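Local coordinates for protein TRAP-type transporter, periplasmic component (Cupriavidus necator, PDB 4P8B) that binds (S)-2-acetolactate and probably serves as the periplasmic solute-binding component of a TRAP-type transporter, at residues A[67-71]-A[72-76]. Residues are numbered along the deposited sequence; the frame is centred on the assembly and turned at random.
Sequences KLYPG and TSLVA
L74 and Y69 meet across the turn that leaves strand 66-69, an outer strand of the five-stranded mixed sheet in this periplasmic binding protein. CD2 of L74 lies over one face of the Y69 ring in a CH-pi contact, 4.1 Å from the ring centroid and 20° off the ring normal. It sits toward the rim, nearest CD2 of Y69. The other methyl, CD1 of L74, packs 3.7 Å from CG of Y69, at the root of the ring. The two side chains cross at about a right angle. At the ring edge, in its plane, OG of S73 is 3.6 Å from CD2 of Y69.

Two waters bridge the turn, the first from backbone to backbone, the second from a backbone carbonyl to the S73 hydroxyl. Water 1 donates to O of Y69 at 2.8 Å and accepts from N of L74 at 3.0 Å. Water 2 donates to O of P70 and hydrogen-bonds OG of S73. With chi1 at 69°, OG of S73 is set between its own N and carbonyl carbon, where it meets both water 2 and the ring edge. The chain reverses through G71 and T72, both with positive phi.

Backbone bonds from Y69 and T72 to L37 fix this turn beside strand 33-36. K34 touches both Y69 and L74. T72 is buried; its side chain lies about 4 Å from that of Q79, an acetolactate-binding residue. The 3-10 turn that follows is closed by N of V75 donating to O of T72 at 3.0 Å.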
loop_
_atom_site.group_PDB
_atom_site.type_symbol
_atom_site.label_atom_id
_atom_site.label_comp_id
_atom_site.label_asym_id
_atom_site.label_seq_id
_atom_site.Cartn_x
_atom_site.Cartn_y
_atom_site.Cartn_z
ATOM N N LYS A 67 18.367 -9.824 -6.897
ATOM C CA LYS A 67 18.782 -9.276 -5.622
ATOM C C LYS A 67 17.733 -8.269 -5.158
ATOM O O LYS A 67 17.281 -7.429 -5.941
ATOM C CB LYS A 67 20.143 -8.599 -5.752
ATOM C CG LYS A 67 20.592 -7.896 -4.470
ATOM C CD LYS A 67 22.036 -7.409 -4.544
ATOM C CE LYS A 67 23.022 -8.565 -4.503
ATOM N NZ LYS A 67 23.159 -9.141 -3.138
ATOM N N LEU A 68 17.386 -8.348 -3.873
ATOM C CA LEU A 68 16.447 -7.420 -3.249
ATOM C C LEU A 68 17.159 -6.146 -2.790
ATOM O O LEU A 68 18.254 -6.191 -2.238
ATOM C CB LEU A 68 15.758 -8.080 -2.054
ATOM C CG LEU A 68 14.486 -8.896 -2.312
ATOM C CD1 LEU A 68 14.567 -9.824 -3.499
ATOM C CD2 LEU A 68 14.150 -9.667 -1.017
ATOM N N TYR A 69 16.525 -5.012 -3.056
ATOM C CA TYR A 69 17.003 -3.710 -2.616
ATOM C C TYR A 69 15.917 -3.056 -1.767
ATOM O O TYR A 69 15.136 -2.232 -2.248
ATOM C CB TYR A 69 17.343 -2.832 -3.821
ATOM C CG TYR A 69 18.623 -3.235 -4.526
ATOM C CD1 TYR A 69 18.643 -4.291 -5.439
ATOM C CD2 TYR A 69 19.820 -2.565 -4.275
ATOM C CE1 TYR A 69 19.814 -4.648 -6.095
ATOM C CE2 TYR A 69 20.992 -2.915 -4.926
ATOM C CZ TYR A 69 20.977 -3.953 -5.812
ATOM O OH TYR A 69 22.164 -4.288 -6.439
ATOM N N PRO A 70 15.854 -3.426 -0.484
ATOM C CA PRO A 70 14.862 -2.823 0.409
ATOM C C PRO A 70 15.205 -1.384 0.771
ATOM O O PRO A 70 16.314 -0.894 0.528
ATOM C CB PRO A 70 14.898 -3.738 1.627
ATOM C CG PRO A 70 16.297 -4.280 1.650
ATOM C CD PRO A 70 16.691 -4.427 0.201
ATOM N N GLY A 71 14.259 -0.722 1.399
ATOM C CA GLY A 71 14.397 0.677 1.720
ATOM C C GLY A 71 14.305 1.616 0.538
ATOM O O GLY A 71 14.591 2.799 0.656
ATOM N N THR A 72 13.931 1.091 -0.627
ATOM C CA THR A 72 13.907 1.875 -1.860
ATOM C C THR A 72 15.258 2.545 -2.119
ATOM O O THR A 72 15.345 3.632 -2.664
ATOM C CB THR A 72 12.719 2.911 -1.937
ATOM O OG1 THR A 72 12.009 2.995 -0.704
ATOM C CG2 THR A 72 11.721 2.481 -2.960
ATOM N N SER A 73 16.331 1.839 -1.798
ATOM C CA SER A 73 17.671 2.398 -1.972
ATOM C C SER A 73 17.995 2.725 -3.426
ATOM O O SER A 73 18.799 3.620 -3.682
ATOM C CB SER A 73 18.751 1.455 -1.436
ATOM O OG SER A 73 18.849 0.296 -2.247
ATOM N N LEU A 74 17.371 2.031 -4.378
ATOM C CA LEU A 74 17.678 2.291 -5.773
ATOM C C LEU A 74 17.246 3.688 -6.216
ATOM O O LEU A 74 17.723 4.180 -7.244
ATOM C CB LEU A 74 17.055 1.209 -6.660
ATOM C CG LEU A 74 17.736 -0.156 -6.520
ATOM C CD1 LEU A 74 16.933 -1.281 -7.166
ATOM C CD2 LEU A 74 19.112 -0.111 -7.127
ATOM N N VAL A 75 16.324 4.303 -5.472
ATOM C CA VAL A 75 15.974 5.716 -5.667
ATOM C C VAL A 75 16.290 6.560 -4.412
ATOM O O VAL A 75 15.614 7.538 -4.113
ATOM C CB VAL A 75 14.484 5.910 -6.104
ATOM C CG1 VAL A 75 14.318 5.442 -7.534
ATOM C CG2 VAL A 75 13.533 5.163 -5.180
ATOM N N ALA A 76 17.322 6.167 -3.663
ATOM C CA ALA A 76 17.777 6.919 -2.487
ATOM C C ALA A 76 16.650 7.182 -1.490
ATOM O O ALA A 76 16.579 8.243 -0.863
ATOM C CB ALA A 76 18.452 8.219 -2.931
HETATM O O HOH W 1 15.245 -0.092 -4.114
HETATM O O HOH W 2 18.598 -1.703 -0.768
#